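Uncharacterized protein YfeY (Escherichia coli, PDB 2QZB) is of unknown function but belongs to the DUF1131 family and is probably a lipoprotein built around a long antiparallel beta sheet. Local coordinates at residues A[26-29]-A[33-36]; A[41-46]-A[68-73]; A[62-67]-A[85-90]; A[106-111]-A[146-151]. All coordinates share one frame; numbering follows the deposited sequence.

Three of the four contacts cluster at one end of the eight-stranded antiparallel sheet, and contact 4 stands alone at the other. Contacts 2 and 3 lie closest, with centres about 7 Å apart. Their segments alternate along the chain, and Tyr43 OH of contact 2 meets Asp86 OD2 of contact 3 at 2.7 Å in a probable hydrogen bond. Contact 1, its centre about 12 Å from that of contact 2, joins the group through Ile35, which packs on residues of strands 44-52 and 67-73. Contact 4 is about 27 Å, centre to centre, from contact 3 and touches none of the others. No ligand or active site is known to relate them to.

Contact 1: A[26-29]-A[33-36]; sequences ASTP and QAIA
Pro29 and Ala34 form the tight part of this contact, where the loop leading into helix 32-38 comes up against the helix it precedes. The methyl of Ala34 points at the loop and rests against the proline: Pro29 O lies 3.8 Å from Ala34 CB, and Pro29 CD is 4.1 Å from the same methyl. Pro29 CB and CG are almost equally near, so the methyl bears on one side of the ring and not on a single atom. Ile35 adds a longer, buried touch. Its CG1 branch stands beside its own backbone N and anti to the carbonyl carbon (chi1 -71°), which brings CG1 to 4.1 Å from Pro29 O. Everything across the contact is van der Waals packing.

Thr28, also buried, points its CB at the helix but stays a little farther off, with CG2 at 4.3 Å from Ala34 CB. Its hydroxyl looks back along the loop instead, where OG1 is hydrogen-bonded to the backbone N of Thr25. Close packing and burial therefore do not coincide: Pro29 is exposed and Ala34 partly so, and this pair is the solvent side of the contact, whereas Thr28 and Ile35 are covered.

Beyond the contact, Thr28 makes backbone hydrogen bonds with Ile79 in the loop before strand 81-84. On the helix side, Ile35 sends its CG2 branch inward onto Leu45 of strand 44-52 and Ile72 of strand 67-73, laying helix 32-38 against the sheet.

Contact 2: A[41-46]-A[68-73]; sequences GDYRLR and VAMVIN
With CG anti to its carbonyl carbon and beside its backbone N (chi1 -66°), Tyr43 carries its ring toward strand 67-73, where Ala69 and the extended side chain of Met70 (chi2 -177°) receive it. The two partners divide the phenol between them. Ala69 CB approaches one flank, 3.7 Å from Tyr43 CE1 and 4.2 Å from CD1. Met70 CE lies nearer the far end, 4.2 Å from Tyr43 OH and 4.4 Å from CE2. Both methyls come in obliquely, and both lie on the same side of the ring plane.

Two consecutive strand residues can serve one ring because of a classic beta bulge: Ala69 and Met70 both face Val62 of strand 55-64 and both make backbone hydrogen bonds with it, so that neighbouring side chains, which in a regular strand would point to opposite sides of the sheet, here turn to the same one. Ala69, with psi at -33°, takes up the extra backbone. Strand 55-64 runs between the two segments, and Val62 also packs against the Tyr43 ring, from the same side as the two methyls.

The hydroxyl end is fixed from elsewhere. Tyr43 OH is hydrogen-bonded to Asp86 OD2, and Ile89 covers both the tyrosine and Met70. Just before Tyr43 in the chain, an inverse gamma turn centred on Asp42 redirects the backbone, with a weak bond from Tyr43 N to Gly41 O.

Contact 3: A[62-67]-A[85-90]; sequences VMKGDN and LDSDIP
Lys64 NZ sits between two carboxylates, held by salt bridges to Asp88 OD1 at 2.7 Å and to Asp86 OD1 at 2.9 Å. In neither case does the ammonium lie in the plane of the group it meets: it stands 49° out of the Asp88 plane and 43° out of that of Asp86. The lysine chain crosses both aspartates at about a right angle. Its bend at chi3 (88°) turns NZ toward both carboxylates while leaving CD against that of Asp86, 3.6 Å from Asp86 OD2. A methionine in its place would probably leave the two neighbouring acids without their shared counter-charge.

Behind this first shell, the Asp86 side chain is tied to the backbone of Asp88. Asp88 N donates to Asp86 OD1 at 3.0 Å in an Asx turn, approaching from the face opposite to Lys64 NZ, so one oxygen is gripped from both faces. A type I turn from Asp86 to Ile89 closes the same loop through a bond of 3.0 Å from Ile89 N to Asp86 O. The second oxygen, Asp86 OD2, is taken by Tyr43 OH, which helps fix the rotation of this buried carboxylate. On the lysine side, a type II' turn from Lys64 to Asn67, with Gly65 at positive phi, forms the tight hairpin bend.

That hairpin joins strands 55-64 and 67-73. The side chain of Lys64 passes over Ala69 to reach the loop that leaves strand 81-84, the next strand in the sheet.

Contact 4: A[106-111]-A[146-151]; sequences SKAFGN and GLMPSD
The carboxylate of Asp151 is the flat group here, and the backbone at Lys107 and Ala108 comes up on one face of it. Lys107 CB packs over that face, 3.6 Å from Asp151 OD2. From the same face Ala108 N donates to Asp151 OD1 at 2.8 Å, in a nearly straight bond (167°) that meets the oxygen from 40° above the plane. At the edges, Ala108 CB lies 3.5 Å from Asp151 OD1, close to the carboxylate plane. A water, also near that plane, donates to Asp151 OD2 at 2.6 Å and reaches on, weakly, to Phe109 N.

Asp151 opens helix 151-154, directly after Ser150 at the N-cap, so the short helix begins at the point where its acid ties down the loop before strand 112-114. With an alanine here, Ala108 N would probably lose its acceptor and the water its carboxylate partner.

Away from the carboxylate, on the Ala108 methyl, the contact turns apolar. Met148 bends at chi3 (-64°) to lay its tip against Ala108: the methyl CE is 3.9 Å from Ala108 CB, and SD is almost as near. The Met148 side chain also touches Lys114 and Cys112 of strand 112-114, the latter disulfide-bonded to Cys125 of the adjacent strand 123-126.

Contact 1: A[26-29]-A[33-36]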
loop_
_atom_site.group_PDB
_atom_site.type_symbol
_atom_site.label_atom_id
_atom_site.label_comp_id
_atom_site.label_asym_id
_atom_site.label_seq_id
_atom_site.Cartn_x
_atom_site.Cartn_y
_atom_site.Cartn_z
ATOM N N ALA A 26 -11.862 -0.593 8.404
ATOM C CA ALA A 26 -12.153 0.778 8.815
ATOM C C ALA A 26 -12.673 0.814 10.263
ATOM O O ALA A 26 -12.549 1.832 10.936
ATOM C CB ALA A 26 -13.162 1.422 7.874
ATOM N N SER A 27 -13.247 -0.276 10.752
ATOM C CA SER A 27 -13.730 -0.257 12.151
ATOM C C SER A 27 -12.682 -0.711 13.183
ATOM O O SER A 27 -12.919 -0.624 14.393
ATOM C CB SER A 27 -15.050 -1.018 12.314
ATOM O OG SER A 27 -15.076 -2.216 11.546
ATOM N N THR A 28 -11.523 -1.182 12.706
ATOM C CA THR A 28 -10.445 -1.568 13.595
ATOM C C THR A 28 -9.824 -0.364 14.302
ATOM O O THR A 28 -9.316 0.536 13.664
ATOM C CB THR A 28 -9.376 -2.407 12.870
ATOM O OG1 THR A 28 -10.011 -3.472 12.145
ATOM C CG2 THR A 28 -8.412 -3.000 13.893
ATOM N N PRO A 29 -9.889 -0.337 15.645
ATOM C CA PRO A 29 -9.241 0.730 16.394
ATOM C C PRO A 29 -7.746 0.787 16.111
ATOM O O PRO A 29 -7.126 -0.261 15.901
ATOM C CB PRO A 29 -9.414 0.292 17.859
ATOM C CG PRO A 29 -10.525 -0.662 17.869
ATOM C CD PRO A 29 -10.597 -1.294 16.515
ATOM N N GLN A 33 -3.376 -3.859 20.748
ATOM C CA GLN A 33 -3.979 -5.196 20.918
ATOM C C GLN A 33 -5.046 -5.515 19.865
ATOM O O GLN A 33 -5.233 -6.669 19.453
ATOM C CB GLN A 33 -4.504 -5.375 22.360
ATOM C CG GLN A 33 -3.739 -6.445 23.204
ATOM C CD GLN A 33 -2.411 -5.982 23.812
ATOM O OE1 GLN A 33 -1.953 -6.562 24.790
ATOM N NE2 GLN A 33 -1.799 -4.939 23.254
ATOM N N ALA A 34 -5.721 -4.476 19.387
ATOM C CA ALA A 34 -6.721 -4.644 18.325
ATOM C C ALA A 34 -6.051 -5.110 17.025
ATOM O O ALA A 34 -6.512 -6.012 16.366
ATOM C CB ALA A 34 -7.445 -3.361 18.108
ATOM N N ILE A 35 -4.953 -4.477 16.671
ATOM C CA ILE A 35 -4.208 -4.844 15.462
ATOM C C ILE A 35 -3.613 -6.257 15.600
ATOM O O ILE A 35 -3.731 -7.068 14.698
ATOM C CB ILE A 35 -3.151 -3.776 15.187
ATOM C CG1 ILE A 35 -3.861 -2.515 14.714
ATOM C CG2 ILE A 35 -2.013 -4.264 14.193
ATOM C CD1 ILE A 35 -3.071 -1.271 15.014
ATOM N N ALA A 36 -3.033 -6.556 16.752
ATOM C CA ALA A 36 -2.380 -7.868 16.974
ATOM C C ALA A 36 -3.410 -8.977 16.909
ATOM O O ALA A 36 -3.173 -10.006 16.304
ATOM C CB ALA A 36 -1.623 -7.885 18.303
#

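Contact 2: A[41-46]-A[68-73]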
loop_
_atom_site.group_PDB
_atom_site.type_symbol
_atom_site.label_atom_id
_atom_site.label_comp_id
_atom_site.label_asym_id
_atom_site.label_seq_id
_atom_site.Cartn_x
_atom_site.Cartn_y
_atom_site.Cartn_z
ATOM N N GLY A 41 -0.317 -13.870 11.063
ATOM C CA GLY A 41 1.006 -14.172 10.548
ATOM C C GLY A 41 1.972 -14.096 11.698
ATOM O O GLY A 41 1.595 -13.762 12.819
ATOM N N ASP A 42 3.234 -14.384 11.405
ATOM C CA ASP A 42 4.264 -14.378 12.398
ATOM C C ASP A 42 4.908 -12.988 12.352
ATOM O O ASP A 42 6.051 -12.845 11.940
ATOM C CB ASP A 42 5.295 -15.462 12.066
ATOM C CG ASP A 42 4.659 -16.841 11.846
ATOM O OD1 ASP A 42 4.009 -17.340 12.781
ATOM O OD2 ASP A 42 4.841 -17.423 10.745
ATOM N N TYR A 43 4.165 -11.971 12.770
ATOM C CA TYR A 43 4.638 -10.594 12.691
ATOM C C TYR A 43 5.028 -10.101 14.067
ATOM O O TYR A 43 4.583 -10.646 15.064
ATOM C CB TYR A 43 3.518 -9.689 12.189
ATOM C CG TYR A 43 3.067 -9.948 10.763
ATOM C CD1 TYR A 43 3.951 -9.831 9.701
ATOM C CD2 TYR A 43 1.755 -10.314 10.496
ATOM C CE1 TYR A 43 3.533 -10.046 8.408
ATOM C CE2 TYR A 43 1.334 -10.540 9.225
ATOM C CZ TYR A 43 2.230 -10.393 8.183
ATOM O OH TYR A 43 1.806 -10.604 6.903
ATOM N N ARG A 44 5.833 -9.043 14.074
ATOM C CA ARG A 44 6.045 -8.184 15.214
ATOM C C ARG A 44 5.362 -6.846 14.899
ATOM O O ARG A 44 4.965 -6.589 13.758
ATOM C CB ARG A 44 7.560 -7.968 15.421
ATOM C CG ARG A 44 8.298 -9.119 16.185
ATOM C CD ARG A 44 8.229 -10.491 15.468
ATOM N NE ARG A 44 9.106 -11.464 16.123
ATOM C CZ ARG A 44 10.347 -11.769 15.733
ATOM N NH1 ARG A 44 10.925 -11.182 14.673
ATOM N NH2 ARG A 44 11.036 -12.666 16.422
ATOM N N LEU A 45 5.236 -5.993 15.902
ATOM C CA LEU A 45 4.517 -4.720 15.787
ATOM C C LEU A 45 5.322 -3.606 16.488
ATOM O O LEU A 45 5.871 -3.821 17.584
ATOM C CB LEU A 45 3.127 -4.887 16.430
ATOM C CG LEU A 45 2.089 -3.774 16.254
ATOM C CD1 LEU A 45 1.685 -3.554 14.767
ATOM C CD2 LEU A 45 0.875 -4.114 17.073
ATOM N N ARG A 46 5.402 -2.440 15.856
ATOM C CA ARG A 46 6.186 -1.321 16.325
ATOM C C ARG A 46 5.258 -0.105 16.184
ATOM O O ARG A 46 4.328 -0.163 15.415
ATOM C CB ARG A 46 7.310 -1.153 15.314
ATOM C CG ARG A 46 8.494 -0.618 15.807
ATOM C CD ARG A 46 9.596 -1.181 15.000
ATOM N NE ARG A 46 9.795 -0.559 13.692
ATOM C CZ ARG A 46 10.997 -0.445 13.154
ATOM N NH1 ARG A 46 12.062 -0.897 13.826
ATOM N NH2 ARG A 46 11.148 0.128 11.969
ATOM N N VAL A 68 9.654 -3.859 7.146
ATOM C CA VAL A 68 8.289 -3.453 7.365
ATOM C C VAL A 68 7.424 -4.244 6.409
ATOM O O VAL A 68 7.657 -4.234 5.211
ATOM C CB VAL A 68 8.135 -1.914 7.174
ATOM C CG1 VAL A 68 6.717 -1.487 7.328
ATOM C CG2 VAL A 68 8.990 -1.199 8.172
ATOM N N ALA A 69 6.456 -4.974 6.952
ATOM C CA ALA A 69 5.458 -5.702 6.131
ATOM C C ALA A 69 4.217 -4.852 5.800
ATOM O O ALA A 69 3.592 -5.039 4.744
ATOM C CB ALA A 69 5.009 -6.977 6.840
ATOM N N MET A 70 3.835 -3.955 6.724
ATOM C CA MET A 70 2.662 -3.047 6.556
ATOM C C MET A 70 2.885 -1.849 7.436
ATOM O O MET A 70 3.433 -1.975 8.547
ATOM C CB MET A 70 1.312 -3.600 7.094
ATOM C CG MET A 70 0.809 -4.953 6.648
ATOM S SD MET A 70 -0.836 -5.389 7.340
ATOM C CE MET A 70 -0.620 -7.139 7.174
ATOM N N VAL A 71 2.363 -0.720 6.970
ATOM C CA VAL A 71 2.233 0.509 7.761
ATOM C C VAL A 71 0.753 0.780 7.921
ATOM O O VAL A 71 0.041 0.885 6.922
ATOM C CB VAL A 71 2.851 1.730 7.054
ATOM C CG1 VAL A 71 2.777 2.994 7.991
ATOM C CG2 VAL A 71 4.318 1.471 6.613
ATOM N N ILE A 72 0.289 0.900 9.166
ATOM C CA ILE A 72 -1.081 1.142 9.443
ATOM C C ILE A 72 -1.239 2.572 9.982
ATOM O O ILE A 72 -0.534 2.992 10.932
ATOM C CB ILE A 72 -1.592 0.133 10.483
ATOM C CG1 ILE A 72 -1.371 -1.299 9.989
ATOM C CG2 ILE A 72 -3.045 0.408 10.789
ATOM C CD1 ILE A 72 -1.667 -2.385 11.064
ATOM N N ASN A 73 -2.140 3.315 9.355
ATOM C CA ASN A 73 -2.441 4.713 9.714
ATOM C C ASN A 73 -3.903 4.837 10.055
ATOM O O ASN A 73 -4.715 3.987 9.683
ATOM C CB ASN A 73 -2.069 5.685 8.576
ATOM C CG ASN A 73 -0.587 6.014 8.540
ATOM O OD1 ASN A 73 -0.090 6.721 9.407
ATOM N ND2 ASN A 73 0.118 5.541 7.521
#

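Contact 3: A[62-67]-A[85-90]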
loop_
_atom_site.group_PDB
_atom_site.type_symbol
_atom_site.label_atom_id
_atom_site.label_comp_id
_atom_site.label_asym_id
_atom_site.label_seq_id
_atom_site.Cartn_x
_atom_site.Cartn_y
_atom_site.Cartn_z
ATOM N N VAL A 62 3.946 -3.078 11.037
ATOM C CA VAL A 62 3.850 -4.492 11.190
ATOM C C VAL A 62 5.143 -5.031 10.594
ATOM O O VAL A 62 5.467 -4.754 9.463
ATOM C CB VAL A 62 2.634 -5.031 10.428
ATOM C CG1 VAL A 62 2.597 -6.537 10.517
ATOM C CG2 VAL A 62 1.316 -4.423 11.003
ATOM N N MET A 63 5.888 -5.786 11.370
ATOM C CA MET A 63 7.251 -6.128 10.982
ATOM C C MET A 63 7.336 -7.599 10.607
ATOM O O MET A 63 6.778 -8.457 11.289
ATOM C CB MET A 63 8.233 -5.843 12.131
ATOM C CG MET A 63 8.223 -4.362 12.667
ATOM S SD MET A 63 8.682 -3.140 11.414
ATOM C CE MET A 63 10.394 -3.485 11.108
ATOM N N LYS A 64 8.056 -7.874 9.544
ATOM C CA LYS A 64 8.269 -9.254 9.104
ATOM C C LYS A 64 9.769 -9.417 9.059
ATOM O O LYS A 64 10.442 -8.892 8.180
ATOM C CB LYS A 64 7.636 -9.518 7.747
ATOM C CG LYS A 64 7.631 -11.028 7.372
ATOM C CD LYS A 64 6.909 -11.318 6.068
ATOM C CE LYS A 64 7.831 -11.202 4.860
ATOM N NZ LYS A 64 7.296 -12.001 3.683
ATOM N N GLY A 65 10.291 -10.065 10.086
ATOM C CA GLY A 65 11.718 -10.024 10.367
ATOM C C GLY A 65 12.187 -8.598 10.554
ATOM O O GLY A 65 11.612 -7.829 11.342
ATOM N N ASP A 66 13.196 -8.247 9.762
ATOM C CA ASP A 66 13.918 -6.985 9.808
ATOM C C ASP A 66 13.222 -5.847 9.039
ATOM O O ASP A 66 13.674 -4.679 9.063
ATOM C CB ASP A 66 15.312 -7.228 9.161
ATOM C CG ASP A 66 15.302 -8.387 8.078
ATOM O OD1 ASP A 66 16.026 -8.264 7.045
ATOM O OD2 ASP A 66 14.604 -9.430 8.245
ATOM N N ASN A 67 12.148 -6.203 8.338
ATOM C CA ASN A 67 11.559 -5.361 7.293
ATOM C C ASN A 67 10.095 -5.021 7.609
ATOM O O ASN A 67 9.358 -5.818 8.222
ATOM C CB ASN A 67 11.580 -6.109 5.956
ATOM C CG ASN A 67 12.976 -6.217 5.327
ATOM O OD1 ASN A 67 13.758 -5.253 5.243
ATOM N ND2 ASN A 67 13.274 -7.399 4.858
ATOM N N LEU A 85 3.608 -4.035 2.135
ATOM C CA LEU A 85 4.873 -4.276 1.442
ATOM C C LEU A 85 5.273 -5.751 1.471
ATOM O O LEU A 85 6.270 -6.143 0.874
ATOM C CB LEU A 85 5.970 -3.427 2.075
ATOM C CG LEU A 85 5.722 -1.908 2.126
ATOM C CD1 LEU A 85 4.932 -1.423 3.343
ATOM C CD2 LEU A 85 7.037 -1.257 2.166
ATOM N N ASP A 86 4.509 -6.545 2.200
ATOM C CA ASP A 86 4.719 -7.987 2.358
ATOM C C ASP A 86 4.317 -8.682 1.066
ATOM O O ASP A 86 3.130 -8.625 0.642
ATOM C CB ASP A 86 3.837 -8.498 3.489
ATOM C CG ASP A 86 4.107 -9.956 3.865
ATOM O OD1 ASP A 86 4.804 -10.705 3.131
ATOM O OD2 ASP A 86 3.590 -10.348 4.926
ATOM N N SER A 87 5.303 -9.334 0.436
ATOM C CA SER A 87 5.072 -9.921 -0.881
ATOM C C SER A 87 4.105 -11.089 -0.774
ATOM O O SER A 87 3.468 -11.443 -1.751
ATOM C CB SER A 87 6.398 -10.341 -1.539
ATOM O OG SER A 87 7.023 -11.318 -0.721
ATOM N N ASP A 88 3.976 -11.660 0.422
ATOM C CA ASP A 88 3.021 -12.719 0.693
ATOM C C ASP A 88 1.550 -12.304 0.806
ATOM O O ASP A 88 0.678 -13.165 0.944
ATOM C CB ASP A 88 3.401 -13.474 1.969
ATOM C CG ASP A 88 4.809 -14.065 1.904
ATOM O OD1 ASP A 88 5.537 -13.964 2.928
ATOM O OD2 ASP A 88 5.163 -14.601 0.821
ATOM N N ILE A 89 1.259 -11.013 0.763
ATOM C CA ILE A 89 -0.147 -10.580 0.823
ATOM C C ILE A 89 -0.513 -9.983 -0.525
ATOM O O ILE A 89 -0.069 -8.886 -0.837
ATOM C CB ILE A 89 -0.335 -9.514 1.953
ATOM C CG1 ILE A 89 0.143 -10.113 3.287
ATOM C CG2 ILE A 89 -1.801 -8.973 2.006
ATOM C CD1 ILE A 89 0.106 -9.160 4.422
ATOM N N PRO A 90 -1.333 -10.685 -1.317
ATOM C CA PRO A 90 -1.735 -10.105 -2.590
ATOM C C PRO A 90 -3.013 -9.267 -2.428
ATOM O O PRO A 90 -3.668 -9.327 -1.396
ATOM C CB PRO A 90 -1.996 -11.350 -3.460
ATOM C CG PRO A 90 -2.603 -12.397 -2.411
ATOM C CD PRO A 90 -1.998 -11.983 -1.055
#

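Contact 4: A[106-111]-A[146-151]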
loop_
_atom_site.group_PDB
_atom_site.type_symbol
_atom_site.label_atom_id
_atom_site.label_comp_id
_atom_site.label_asym_id
_atom_site.label_seq_id
_atom_site.Cartn_x
_atom_site.Cartn_y
_atom_site.Cartn_z
ATOM N N SER A 106 -1.873 -0.358 -20.021
ATOM C CA SER A 106 -1.258 -0.110 -21.322
ATOM C C SER A 106 -0.606 1.256 -21.374
ATOM O O SER A 106 0.236 1.515 -22.236
ATOM C CB SER A 106 -2.276 -0.253 -22.441
ATOM O OG SER A 106 -3.100 0.866 -22.539
ATOM N N LYS A 107 -0.985 2.117 -20.425
ATOM C CA LYS A 107 -0.477 3.481 -20.338
ATOM C C LYS A 107 -0.784 4.065 -18.964
ATOM O O LYS A 107 -1.681 3.607 -18.262
ATOM C CB LYS A 107 -1.045 4.360 -21.468
ATOM C CG LYS A 107 -2.480 4.792 -21.310
ATOM C CD LYS A 107 -3.077 5.342 -22.634
ATOM C CE LYS A 107 -2.588 6.774 -22.962
ATOM N NZ LYS A 107 -3.639 7.682 -23.585
ATOM N N ALA A 108 -0.007 5.053 -18.564
ATOM C CA ALA A 108 -0.156 5.672 -17.235
ATOM C C ALA A 108 -1.300 6.686 -17.152
ATOM O O ALA A 108 -1.968 6.791 -16.111
ATOM C CB ALA A 108 1.165 6.331 -16.826
ATOM N N PHE A 109 -1.524 7.400 -18.256
ATOM C CA PHE A 109 -2.457 8.539 -18.339
ATOM C C PHE A 109 -3.728 8.286 -17.558
ATOM O O PHE A 109 -4.412 7.266 -17.752
ATOM C CB PHE A 109 -2.768 8.887 -19.816
ATOM C CG PHE A 109 -3.700 10.072 -19.993
ATOM C CD1 PHE A 109 -3.187 11.351 -20.211
ATOM C CD2 PHE A 109 -5.091 9.908 -19.930
ATOM C CE1 PHE A 109 -4.040 12.447 -20.349
ATOM C CE2 PHE A 109 -5.948 10.998 -20.071
ATOM C CZ PHE A 109 -5.421 12.268 -20.281
ATOM N N GLY A 110 -4.014 9.195 -16.632
ATOM C CA GLY A 110 -5.283 9.213 -15.905
ATOM C C GLY A 110 -5.433 8.166 -14.816
ATOM O O GLY A 110 -6.152 8.388 -13.844
ATOM N N ASN A 111 -4.810 7.000 -15.013
ATOM C CA ASN A 111 -4.784 5.908 -14.020
ATOM C C ASN A 111 -3.859 6.216 -12.802
ATOM O O ASN A 111 -4.126 5.819 -11.648
ATOM C CB ASN A 111 -4.219 4.639 -14.689
ATOM C CG ASN A 111 -5.003 4.186 -15.946
ATOM O OD1 ASN A 111 -6.057 3.547 -15.830
ATOM N ND2 ASN A 111 -4.434 4.441 -17.153
ATOM N N GLY A 146 10.252 15.703 -11.544
ATOM C CA GLY A 146 9.013 16.211 -10.949
ATOM C C GLY A 146 7.752 15.747 -11.658
ATOM O O GLY A 146 6.648 16.181 -11.323
ATOM N N LEU A 147 7.931 14.860 -12.631
ATOM C CA LEU A 147 6.848 14.294 -13.436
ATOM C C LEU A 147 6.812 12.763 -13.320
ATOM O O LEU A 147 7.813 12.153 -12.934
ATOM C CB LEU A 147 7.099 14.634 -14.907
ATOM C CG LEU A 147 7.332 16.092 -15.281
ATOM C CD1 LEU A 147 7.874 16.149 -16.712
ATOM C CD2 LEU A 147 6.042 16.882 -15.135
ATOM N N MET A 148 5.674 12.146 -13.665
ATOM C CA MET A 148 5.642 10.709 -13.935
ATOM C C MET A 148 6.541 10.436 -15.132
ATOM O O MET A 148 6.472 11.161 -16.109
ATOM C CB MET A 148 4.221 10.244 -14.300
ATOM C CG MET A 148 3.330 9.863 -13.155
ATOM S SD MET A 148 2.066 8.712 -13.712
ATOM C CE MET A 148 1.117 9.703 -14.888
ATOM N N PRO A 149 7.397 9.390 -15.069
ATOM C CA PRO A 149 8.079 8.917 -16.286
ATOM C C PRO A 149 7.101 8.404 -17.372
ATOM O O PRO A 149 5.934 8.108 -17.080
ATOM C CB PRO A 149 8.948 7.758 -15.784
ATOM C CG PRO A 149 9.071 7.949 -14.360
ATOM C CD PRO A 149 7.796 8.607 -13.893
ATOM N N SER A 150 7.586 8.303 -18.601
ATOM C CA SER A 150 6.774 7.929 -19.741
ATOM C C SER A 150 6.352 6.464 -19.681
ATOM O O SER A 150 6.877 5.693 -18.860
ATOM C CB SER A 150 7.565 8.154 -21.019
ATOM O OG SER A 150 8.430 7.056 -21.263
ATOM N N ASP A 151 5.449 6.092 -20.598
ATOM C CA ASP A 151 4.928 4.733 -20.728
ATOM C C ASP A 151 6.001 3.686 -21.096
ATOM O O ASP A 151 5.920 2.547 -20.640
ATOM C CB ASP A 151 3.755 4.692 -21.731
ATOM C CG ASP A 151 2.579 5.610 -21.334
ATOM O OD1 ASP A 151 2.254 5.729 -20.118
ATOM O OD2 ASP A 151 1.971 6.214 -22.254
HETATM O O HOH W 1 0.526 7.946 -20.893
#